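PDB 1C1L: protein (congerin I) from Conger myriaster, which binds beta-galactosides as a homodimeric galectin, although its physiological role is not yet known. Local coordinates for residues T81-A84 and G85-F88; F111-R114 and Y115-F119; S93-N97 and K98-D102. One frame throughout, in Å; residues are numbered along the deposited sequence.

Interaction 1: residues T81-A84 and G85-F88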
ATOM      1  N   THR A  81     -22.836   5.537   6.492  1.00 11.63           N
ATOM      2  CA  THR A  81     -22.377   6.899   6.705  1.00 11.42           C
ATOM      3  C   THR A  81     -21.534   7.495   5.583  1.00 11.56           C
ATOM      4  O   THR A  81     -21.105   8.652   5.680  1.00 13.56           O
ATOM      5  CB  THR A  81     -21.595   6.943   8.069  1.00 11.26           C
ATOM      6  OG1 THR A  81     -20.519   6.008   7.997  1.00 12.50           O
ATOM      7  CG2 THR A  81     -22.478   6.592   9.267  1.00 12.16           C
ATOM      8  N   LEU A  82     -21.238   6.736   4.527  1.00 10.81           N
ATOM      9  CA  LEU A  82     -20.426   7.284   3.448  1.00 12.32           C
ATOM     10  C   LEU A  82     -21.315   8.017   2.449  1.00 13.42           C
ATOM     11  O   LEU A  82     -22.526   7.781   2.370  1.00 14.40           O
ATOM     12  CB  LEU A  82     -19.634   6.161   2.752  1.00 10.90           C
ATOM     13  CG  LEU A  82     -18.694   5.286   3.602  1.00 12.21           C
ATOM     14  CD1 LEU A  82     -17.868   4.393   2.684  1.00 12.37           C
ATOM     15  CD2 LEU A  82     -17.741   6.152   4.419  1.00 11.65           C
ATOM     16  N   SER A  83     -20.693   8.869   1.646  1.00 14.48           N
ATOM     17  CA  SER A  83     -21.377   9.699   0.687  1.00 14.88           C
ATOM     18  C   SER A  83     -20.625   9.676  -0.623  1.00 13.25           C
ATOM     19  O   SER A  83     -19.395   9.589  -0.691  1.00 11.16           O
ATOM     20  CB  SER A  83     -21.443  11.132   1.200  1.00 17.88           C
ATOM     21  OG  SER A  83     -21.830  11.204   2.567  1.00 24.66           O
ATOM     22  N   ALA A  84     -21.391   9.775  -1.697  1.00 10.58           N
ATOM     23  CA  ALA A  84     -20.876   9.838  -3.054  1.00 10.15           C
ATOM     24  C   ALA A  84     -19.879  10.979  -3.165  1.00  9.59           C
ATOM     25  O   ALA A  84     -20.104  12.027  -2.548  1.00  8.17           O
ATOM     26  CB  ALA A  84     -21.987  10.131  -4.022  1.00  9.69           C
ATOM     27  N   GLY A  85     -18.802  10.772  -3.928  1.00 10.21           N
ATOM     28  CA  GLY A  85     -17.800  11.794  -4.172  1.00 11.73           C
ATOM     29  C   GLY A  85     -16.871  12.109  -3.002  1.00 13.67           C
ATOM     30  O   GLY A  85     -15.993  12.968  -3.135  1.00 16.14           O
ATOM     31  N   GLN A  86     -17.013  11.451  -1.853  1.00 12.67           N
ATOM     32  CA  GLN A  86     -16.221  11.790  -0.682  1.00 14.61           C
ATOM     33  C   GLN A  86     -14.987  10.915  -0.529  1.00 12.41           C
ATOM     34  O   GLN A  86     -14.894   9.801  -1.010  1.00 11.15           O
ATOM     35  CB  GLN A  86     -17.070  11.663   0.626  1.00 18.12           C
ATOM     36  CG  GLN A  86     -17.197  10.244   1.242  1.00 26.45           C
ATOM     37  CD  GLN A  86     -17.617  10.060   2.701  1.00 30.12           C
ATOM     38  OE1 GLN A  86     -18.776  10.219   3.057  1.00 33.15           O
ATOM     39  NE2 GLN A  86     -16.784   9.677   3.653  1.00 32.62           N
ATOM     40  N   TYR A  87     -14.077  11.460   0.293  1.00 11.87           N
ATOM     41  CA  TYR A  87     -12.911  10.720   0.720  1.00 12.73           C
ATOM     42  C   TYR A  87     -13.399   9.753   1.809  1.00 13.04           C
ATOM     43  O   TYR A  87     -14.245  10.135   2.620  1.00 14.98           O
ATOM     44  CB  TYR A  87     -11.885  11.693   1.342  1.00 14.66           C
ATOM     45  CG  TYR A  87     -10.685  10.951   1.913  1.00 15.30           C
ATOM     46  CD1 TYR A  87      -9.751  10.403   1.042  1.00 14.91           C
ATOM     47  CD2 TYR A  87     -10.558  10.779   3.295  1.00 15.16           C
ATOM     48  CE1 TYR A  87      -8.684   9.671   1.544  1.00 16.53           C
ATOM     49  CE2 TYR A  87      -9.487  10.046   3.801  1.00 15.20           C
ATOM     50  CZ  TYR A  87      -8.562   9.499   2.913  1.00 16.97           C
ATOM     51  OH  TYR A  87      -7.484   8.781   3.377  1.00 20.41           O
ATOM     52  N   PHE A  88     -12.925   8.508   1.897  1.00 12.19           N
ATOM     53  CA  PHE A  88     -13.304   7.592   2.959  1.00 11.92           C
ATOM     54  C   PHE A  88     -12.032   6.932   3.479  1.00 10.70           C
ATOM     55  O   PHE A  88     -11.012   6.875   2.781  1.00 10.35           O
ATOM     56  CB  PHE A  88     -14.262   6.478   2.446  1.00 11.72           C
ATOM     57  CG  PHE A  88     -13.613   5.492   1.481  1.00 10.97           C
ATOM     58  CD1 PHE A  88     -13.537   5.806   0.122  1.00  9.78           C
ATOM     59  CD2 PHE A  88     -13.027   4.308   1.963  1.00 10.63           C
ATOM     60  CE1 PHE A  88     -12.869   4.948  -0.749  1.00 11.02           C
ATOM     61  CE2 PHE A  88     -12.360   3.459   1.088  1.00 10.95           C
ATOM     62  CZ  PHE A  88     -12.276   3.780  -0.269  1.00 10.59           C
TER

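Interaction 2: residues F111-R114 and Y115-F119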
ATOM      1  N   PHE A 111     -17.461  -9.081  11.819  1.00 11.60           N
ATOM      2  CA  PHE A 111     -17.862 -10.093  10.859  1.00 11.03           C
ATOM      3  C   PHE A 111     -17.076 -11.344  11.222  1.00 11.03           C
ATOM      4  O   PHE A 111     -15.927 -11.192  11.650  1.00 10.70           O
ATOM      5  CB  PHE A 111     -17.516  -9.627   9.438  1.00 10.96           C
ATOM      6  CG  PHE A 111     -17.989 -10.578   8.344  1.00 10.54           C
ATOM      7  CD1 PHE A 111     -19.342 -10.654   8.011  1.00 10.13           C
ATOM      8  CD2 PHE A 111     -17.061 -11.375   7.673  1.00 10.92           C
ATOM      9  CE1 PHE A 111     -19.762 -11.536   7.009  1.00  9.24           C
ATOM     10  CE2 PHE A 111     -17.490 -12.253   6.675  1.00 10.53           C
ATOM     11  CZ  PHE A 111     -18.838 -12.332   6.344  1.00  9.52           C
ATOM     12  N   PRO A 112     -17.571 -12.581  11.131  1.00 11.12           N
ATOM     13  CA  PRO A 112     -16.796 -13.755  11.479  1.00 11.08           C
ATOM     14  C   PRO A 112     -15.588 -13.953  10.584  1.00 10.89           C
ATOM     15  O   PRO A 112     -15.590 -13.620   9.398  1.00  9.42           O
ATOM     16  CB  PRO A 112     -17.779 -14.909  11.405  1.00 12.20           C
ATOM     17  CG  PRO A 112     -18.882 -14.405  10.512  1.00 13.63           C
ATOM     18  CD  PRO A 112     -18.959 -12.925  10.844  1.00 11.17           C
ATOM     19  N   ASN A 113     -14.542 -14.509  11.174  1.00 10.28           N
ATOM     20  CA  ASN A 113     -13.377 -14.919  10.414  1.00  9.03           C
ATOM     21  C   ASN A 113     -13.736 -16.362  10.100  1.00  8.67           C
ATOM     22  O   ASN A 113     -13.387 -17.327  10.787  1.00  9.84           O
ATOM     23  CB  ASN A 113     -12.114 -14.841  11.272  1.00  9.65           C
ATOM     24  CG  ASN A 113     -10.829 -15.235  10.560  1.00  9.83           C
ATOM     25  OD1 ASN A 113     -10.839 -15.873   9.501  1.00  9.63           O
ATOM     26  ND2 ASN A 113      -9.662 -14.881  11.070  1.00 10.99           N
ATOM     27  N   ARG A 114     -14.483 -16.535   9.019  1.00  8.93           N
ATOM     28  CA  ARG A 114     -15.012 -17.834   8.618  1.00  8.94           C
ATOM     29  C   ARG A 114     -13.994 -18.925   8.332  1.00  9.20           C
ATOM     30  O   ARG A 114     -14.207 -20.102   8.630  1.00 10.61           O
ATOM     31  CB  ARG A 114     -15.900 -17.617   7.397  1.00  7.76           C
ATOM     32  CG  ARG A 114     -17.156 -16.870   7.812  1.00  8.47           C
ATOM     33  CD  ARG A 114     -18.028 -16.518   6.626  1.00  8.53           C
ATOM     34  NE  ARG A 114     -19.333 -16.049   7.063  1.00  8.34           N
ATOM     35  CZ  ARG A 114     -20.235 -15.515   6.230  1.00  7.88           C
ATOM     36  NH1 ARG A 114     -20.000 -15.316   4.934  1.00  6.91           N
ATOM     37  NH2 ARG A 114     -21.397 -15.132   6.744  1.00  7.77           N
ATOM     38  N   TYR A 115     -12.837 -18.544   7.816  1.00  8.63           N
ATOM     39  CA  TYR A 115     -11.834 -19.505   7.403  1.00  8.96           C
ATOM     40  C   TYR A 115     -10.639 -19.580   8.354  1.00  9.62           C
ATOM     41  O   TYR A 115      -9.621 -20.166   7.998  1.00 12.00           O
ATOM     42  CB  TYR A 115     -11.395 -19.154   5.966  1.00  8.67           C
ATOM     43  CG  TYR A 115     -12.584 -18.908   5.039  1.00  9.45           C
ATOM     44  CD1 TYR A 115     -13.640 -19.826   4.978  1.00  9.52           C
ATOM     45  CD2 TYR A 115     -12.629 -17.729   4.303  1.00  9.71           C
ATOM     46  CE1 TYR A 115     -14.751 -19.544   4.180  1.00  9.40           C
ATOM     47  CE2 TYR A 115     -13.734 -17.448   3.505  1.00 10.81           C
ATOM     48  CZ  TYR A 115     -14.785 -18.361   3.459  1.00 10.57           C
ATOM     49  OH  TYR A 115     -15.893 -18.080   2.700  1.00 11.74           O
ATOM     50  N   SER A 116     -10.737 -19.022   9.559  1.00 11.03           N
ATOM     51  CA  SER A 116      -9.652 -19.052  10.542  1.00 12.68           C
ATOM     52  C   SER A 116      -8.289 -18.638   9.991  1.00 13.70           C
ATOM     53  O   SER A 116      -7.252 -19.286  10.140  1.00 14.03           O
ATOM     54  CB  SER A 116      -9.595 -20.454  11.159  1.00 13.64           C
ATOM     55  OG  SER A 116     -10.838 -20.708  11.810  1.00 17.21           O
ATOM     56  N   LYS A 117      -8.305 -17.479   9.362  1.00 12.70           N
ATOM     57  CA  LYS A 117      -7.119 -16.917   8.754  1.00 14.11           C
ATOM     58  C   LYS A 117      -6.330 -16.126   9.773  1.00 12.50           C
ATOM     59  O   LYS A 117      -6.894 -15.475  10.644  1.00 11.24           O
ATOM     60  CB  LYS A 117      -7.486 -16.001   7.596  1.00 14.11           C
ATOM     61  CG  LYS A 117      -8.137 -16.752   6.451  1.00 17.77           C
ATOM     62  CD  LYS A 117      -7.168 -17.819   5.980  1.00 20.81           C
ATOM     63  CE  LYS A 117      -7.623 -18.305   4.637  1.00 25.12           C
ATOM     64  NZ  LYS A 117      -6.586 -19.170   4.123  1.00 30.48           N
ATOM     65  N   GLU A 118      -5.007 -16.243   9.690  1.00 14.49           N
ATOM     66  CA  GLU A 118      -4.114 -15.485  10.542  1.00 16.07           C
ATOM     67  C   GLU A 118      -3.192 -14.568   9.756  1.00 15.62           C
ATOM     68  O   GLU A 118      -2.397 -13.835  10.350  1.00 16.66           O
ATOM     69  CB  GLU A 118      -3.279 -16.441  11.372  1.00 18.25           C
ATOM     70  CG  GLU A 118      -4.174 -17.042  12.440  1.00 23.24           C
ATOM     71  CD  GLU A 118      -3.521 -18.076  13.324  1.00 26.66           C
ATOM     72  OE1 GLU A 118      -2.942 -19.033  12.813  1.00 29.05           O
ATOM     73  OE2 GLU A 118      -3.613 -17.913  14.534  1.00 28.97           O
ATOM     74  N   PHE A 119      -3.288 -14.610   8.431  1.00 14.42           N
ATOM     75  CA  PHE A 119      -2.492 -13.787   7.539  1.00 13.82           C
ATOM     76  C   PHE A 119      -3.334 -13.610   6.272  1.00 12.54           C
ATOM     77  O   PHE A 119      -3.948 -14.590   5.817  1.00 13.04           O
ATOM     78  CB  PHE A 119      -1.163 -14.495   7.213  1.00 14.31           C
ATOM     79  CG  PHE A 119      -0.369 -13.746   6.156  1.00 15.66           C
ATOM     80  CD1 PHE A 119       0.114 -12.464   6.428  1.00 15.32           C
ATOM     81  CD2 PHE A 119      -0.195 -14.309   4.891  1.00 14.82           C
ATOM     82  CE1 PHE A 119       0.755 -11.748   5.428  1.00 18.00           C
ATOM     83  CE2 PHE A 119       0.448 -13.582   3.894  1.00 17.58           C
ATOM     84  CZ  PHE A 119       0.922 -12.303   4.163  1.00 17.17           C
TER
HETATM   85  O   HOH W   1     -11.798 -15.951   6.925  1.00 10.69           O
HETATM   86  O   HOH W   2     -12.562 -18.740  12.955  1.00 15.66           O
HETATM   87  O   HOH W   3     -12.258 -22.515   9.242  1.00 35.98           O

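Interaction 3: residues S93-N97 and K98-D102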
ATOM      1  N   SER A  93      -9.022  -4.846  11.231  1.00 11.63           N
ATOM      2  CA  SER A  93      -8.139  -5.672  12.013  1.00 12.06           C
ATOM      3  C   SER A  93      -8.907  -6.968  12.237  1.00 12.91           C
ATOM      4  O   SER A  93     -10.108  -7.062  11.930  1.00 12.06           O
ATOM      5  CB  SER A  93      -7.794  -4.984  13.341  1.00 12.23           C
ATOM      6  OG  SER A  93      -8.906  -4.611  14.147  1.00 13.14           O
ATOM      7  N   TYR A  94      -8.260  -8.007  12.730  1.00 12.24           N
ATOM      8  CA  TYR A  94      -8.933  -9.263  12.952  1.00 11.67           C
ATOM      9  C   TYR A  94      -8.177 -10.125  13.938  1.00 12.52           C
ATOM     10  O   TYR A  94      -6.995  -9.896  14.226  1.00 11.96           O
ATOM     11  CB  TYR A  94      -9.081 -10.014  11.624  1.00 10.96           C
ATOM     12  CG  TYR A  94      -7.797 -10.440  10.928  1.00 10.87           C
ATOM     13  CD1 TYR A  94      -7.015  -9.524  10.212  1.00  9.80           C
ATOM     14  CD2 TYR A  94      -7.440 -11.780  10.989  1.00 11.15           C
ATOM     15  CE1 TYR A  94      -5.871  -9.972   9.546  1.00 10.35           C
ATOM     16  CE2 TYR A  94      -6.304 -12.231  10.327  1.00 12.78           C
ATOM     17  CZ  TYR A  94      -5.534 -11.323   9.610  1.00 10.74           C
ATOM     18  OH  TYR A  94      -4.460 -11.813   8.911  1.00 13.90           O
ATOM     19  N   ASP A  95      -8.876 -11.072  14.525  1.00 12.80           N
ATOM     20  CA  ASP A  95      -8.210 -12.108  15.279  1.00 13.17           C
ATOM     21  C   ASP A  95      -8.702 -13.420  14.665  1.00 13.19           C
ATOM     22  O   ASP A  95      -9.428 -13.380  13.667  1.00 11.98           O
ATOM     23  CB  ASP A  95      -8.560 -11.963  16.766  1.00 12.66           C
ATOM     24  CG  ASP A  95     -10.025 -11.907  17.159  1.00 13.36           C
ATOM     25  OD1 ASP A  95     -10.861 -12.594  16.581  1.00 13.87           O
ATOM     26  OD2 ASP A  95     -10.315 -11.172  18.086  1.00 14.91           O
ATOM     27  N   ILE A  96      -8.468 -14.585  15.280  1.00 14.04           N
ATOM     28  CA  ILE A  96      -8.839 -15.869  14.693  1.00 15.51           C
ATOM     29  C   ILE A  96     -10.362 -16.040  14.605  1.00 14.26           C
ATOM     30  O   ILE A  96     -10.848 -16.813  13.782  1.00 16.57           O
ATOM     31  CB  ILE A  96      -8.137 -17.008  15.556  1.00 16.45           C
ATOM     32  CG1 ILE A  96      -8.264 -18.389  14.912  1.00 18.27           C
ATOM     33  CG2 ILE A  96      -8.791 -17.098  16.918  1.00 18.08           C
ATOM     34  CD1 ILE A  96      -7.291 -18.652  13.761  1.00 21.10           C
ATOM     35  N   ASN A  97     -11.134 -15.277  15.373  1.00 13.94           N
ATOM     36  CA  ASN A  97     -12.598 -15.370  15.414  1.00 14.40           C
ATOM     37  C   ASN A  97     -13.368 -14.345  14.609  1.00 12.43           C
ATOM     38  O   ASN A  97     -14.396 -14.652  14.010  1.00 10.83           O
ATOM     39  CB  ASN A  97     -13.130 -15.230  16.818  1.00 17.54           C
ATOM     40  CG  ASN A  97     -12.519 -16.215  17.778  1.00 21.83           C
ATOM     41  OD1 ASN A  97     -12.410 -17.399  17.479  1.00 23.36           O
ATOM     42  ND2 ASN A  97     -12.069 -15.781  18.948  1.00 25.65           N
ATOM     43  N   LYS A  98     -12.926 -13.090  14.599  1.00 11.94           N
ATOM     44  CA  LYS A  98     -13.655 -11.981  14.004  1.00 12.40           C
ATOM     45  C   LYS A  98     -12.775 -10.956  13.305  1.00 11.48           C
ATOM     46  O   LYS A  98     -11.592 -10.796  13.633  1.00 11.65           O
ATOM     47  CB  LYS A  98     -14.426 -11.192  15.050  1.00 14.71           C
ATOM     48  CG  LYS A  98     -15.453 -11.941  15.867  1.00 18.77           C
ATOM     49  CD  LYS A  98     -15.948 -11.011  16.949  1.00 22.10           C
ATOM     50  CE  LYS A  98     -16.832 -11.794  17.897  1.00 25.19           C
ATOM     51  NZ  LYS A  98     -17.374 -10.955  18.950  1.00 26.12           N
ATOM     52  N   PHE A  99     -13.396 -10.289  12.353  1.00 10.57           N
ATOM     53  CA  PHE A  99     -12.902  -9.094  11.707  1.00 10.61           C
ATOM     54  C   PHE A  99     -13.606  -7.972  12.441  1.00 10.72           C
ATOM     55  O   PHE A  99     -14.781  -8.071  12.834  1.00 10.80           O
ATOM     56  CB  PHE A  99     -13.298  -8.968  10.245  1.00  9.83           C
ATOM     57  CG  PHE A  99     -12.451  -9.859   9.371  1.00 11.14           C
ATOM     58  CD1 PHE A  99     -12.812 -11.190   9.162  1.00 10.62           C
ATOM     59  CD2 PHE A  99     -11.274  -9.343   8.807  1.00 11.68           C
ATOM     60  CE1 PHE A  99     -11.993 -12.014   8.393  1.00 12.94           C
ATOM     61  CE2 PHE A  99     -10.464 -10.176   8.041  1.00 12.55           C
ATOM     62  CZ  PHE A  99     -10.820 -11.505   7.838  1.00 12.68           C
ATOM     63  N   TYR A 100     -12.858  -6.894  12.596  1.00  9.26           N
ATOM     64  CA  TYR A 100     -13.300  -5.678  13.237  1.00 10.24           C
ATOM     65  C   TYR A 100     -13.142  -4.593  12.184  1.00 10.53           C
ATOM     66  O   TYR A 100     -12.029  -4.326  11.698  1.00 10.24           O
ATOM     67  CB  TYR A 100     -12.421  -5.405  14.449  1.00 12.23           C
ATOM     68  CG  TYR A 100     -12.410  -6.584  15.407  1.00 13.26           C
ATOM     69  CD1 TYR A 100     -13.489  -6.764  16.265  1.00 13.97           C
ATOM     70  CD2 TYR A 100     -11.341  -7.483  15.431  1.00 13.36           C
ATOM     71  CE1 TYR A 100     -13.510  -7.835  17.148  1.00 14.27           C
ATOM     72  CE2 TYR A 100     -11.357  -8.562  16.317  1.00 13.43           C
ATOM     73  CZ  TYR A 100     -12.449  -8.722  17.172  1.00 14.68           C
ATOM     74  OH  TYR A 100     -12.510  -9.769  18.063  1.00 15.18           O
ATOM     75  N   ILE A 101     -14.247  -3.951  11.825  1.00 10.21           N
ATOM     76  CA  ILE A 101     -14.299  -2.960  10.762  1.00 10.44           C
ATOM     77  C   ILE A 101     -14.608  -1.616  11.383  1.00 12.06           C
ATOM     78  O   ILE A 101     -15.664  -1.402  11.993  1.00 12.50           O
ATOM     79  CB  ILE A 101     -15.382  -3.365   9.742  1.00 11.08           C
ATOM     80  CG1 ILE A 101     -15.065  -4.745   9.161  1.00 12.32           C
ATOM     81  CG2 ILE A 101     -15.456  -2.328   8.616  1.00  9.72           C
ATOM     82  CD1 ILE A 101     -16.299  -5.605   8.822  1.00 15.09           C
ATOM     83  N   ASP A 102     -13.685  -0.690  11.286  1.00 10.84           N
ATOM     84  CA  ASP A 102     -13.886   0.624  11.836  1.00 11.57           C
ATOM     85  C   ASP A 102     -13.966   1.605  10.680  1.00 12.24           C
ATOM     86  O   ASP A 102     -12.957   1.928  10.045  1.00 11.49           O
ATOM     87  CB  ASP A 102     -12.707   0.914  12.778  1.00 14.48           C
ATOM     88  CG  ASP A 102     -12.676   2.261  13.479  1.00 19.02           C
ATOM     89  OD1 ASP A 102     -13.158   3.263  12.956  1.00 19.39           O
ATOM     90  OD2 ASP A 102     -12.139   2.320  14.578  1.00 24.61           O
TER
HETATM   91  O   HOH W   4     -10.146  -2.329  13.093  1.00 16.63           O

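Interaction 1: residues T81-A84 and G85-F88
A type II beta turn from Ser83 to Gln86 leads into strand 87-94 of the galectin beta-sandwich, and the Gln86 side chain folds back across the mouth of the turn. The turn is closed by Gln86 N, which donates to Ser83 O over 3.2 Å at 151°. Gly85, in its third position, has the positive phi this turn type needs. CG of Gln86 sits between its own backbone N and carbonyl carbon (chi1 83°), which brings it to 3.0 Å from Ser83 O and sends the amide back toward the incoming chain. There OE1 faces two groups of one residue: Ser83 N lies 2.7 Å from Gln86 OE1, but the angle of 122° makes the bond weak, and Ser83 OG at 3.2 Å from the same OE1 is weak too. At its other end the amide is held more firmly, with Gln86 NE2 giving a hydrogen bond of 2.8 Å to Tyr87 O. On its Leu82 side the amide borders buried apolar groups. Leu82 crosses Gln86 at about a right angle, its CD2 3.7 Å from Gln86 NE2, and the same methyl packs 4.0 Å from Phe88 CB. Leu82, Gln86 and Phe88 all touch Ile24 of the neighbouring strand 18-24, and the Phe88 ring goes on to meet that of Phe31. The amide thus works as a polar bridge beside the buried Leu82 and Phe88: the bond to Tyr87 O largely sets its rotation, and the two weak contacts add to it, tying Ser83, the first residue of the turn, to the start of the strand.

Interaction 2: residues F111-R114 and Y115-F119
The Asn113 side chain pairs with Lys117 as another peptide group would: its oxygen accepts from the backbone N of Lys117 and its nitrogen donates to the backbone O of the same residue. Lys117 N lies 3.0 Å from Asn113 OD1 in a nearly straight bond (171°), though tilted out of the carbonyl plane. Asn113 ND2 reaches Lys117 O at 2.9 Å, on a lone pair and within both the carbonyl and amide planes. CG stands anti to the backbone N of Asn113 (chi1 -179°), which carries the amide alongside the chain leaving the turn; ND2 also donates to Asp95 O in the adjacent hairpin. Asn113 to Ser116 form a type I beta turn whose closing bond, Ser116 N to Asn113 O, is long and weak at 3.4 Å. Two waters also bridge the turn: one molecule donates to Asn113 OD1 and accepts from Tyr115 N, while a second donates to Asn113 O and accepts from Ser116 OG. At the corner, Arg114 CB rests over one face of the Tyr115 ring, 4.0 Å from its centroid and 14° off the normal, a CH-pi contact. The extended Arg114 chain lays its guanidinium over Phe111 CZ and ends in hydrogen bonds to Thr73 O, Ser63 OG and Asn62 OD1, the last belonging to a residue of the sugar pocket. The amide, bonded at both ends, is consistent with Asn113 steadying the turn; from there Arg114 probably helps, as a second shell, to position Asn62, while the hydroxyl of Tyr115 ties the turn to Glu72 and Ser63 by hydrogen bonds.

Interaction 3: residues S93-N97 and K98-D102
Strands 87-94 and 98-103 form an antiparallel hairpin in which Ser93 and Tyr100 are a hydrogen-bonded pair and Tyr94 and Phe99 a non-hydrogen-bonded one, with Tyr100 N to Ser93 O at 2.8 Å and Ser93 N to Tyr100 O at 3.1 Å. Asp95 organises the connection, its CG between backbone N and carbonyl carbon (chi1 53°), which turns the carboxylate over the bend. Its N donates to Lys98 O (2.9 Å), while its OD1 takes Asn97 N, making an Asx turn, and Lys98 N (2.9 Å from OD1) from opposite faces of the carboxylate plane. The other oxygen, OD2, receives the Tyr100 hydroxyl at 2.6 Å on its syn side but well out of the carboxylate plane; the carboxylate meets the ring at its edge, with the planes 84° apart. Ser93 OG, 3.6 Å from Tyr100 CB, shares a water with Tyr100 O. On the other sheet face Tyr94 CB sits over the Phe99 ring, 4.0 Å from its centroid, and the two rings, 26° from parallel, barely overlap. Tyr94 OH then reaches Phe12 O. Three donors on one carboxylate probably stabilise its negative charge and hold the turn against the following strand.

Along the chain the order is interaction 1, interaction 3, interaction 2, and all three reach one five-stranded antiparallel sheet of the sandwich. Strand 87-94 starts in interaction 1 and ends in interaction 3; their centres lie about 23 Å apart. Strand 98-103 then returns and leads on to strand 108-112, which runs out into interaction 2. Interactions 2 and 3, centres about 8 Å apart, are joined by probable backbone hydrogen bonds from Phe99 N to Phe111 O and from Asn113 N to Asn97 O. The 95-97 and 113-116 turns therefore lie together at one end of the sheet, where Arg114 meets the sugar-pocket residue Asn62; interaction 1, centred about 28 Å from interaction 2, is structural packing across the chain's centre.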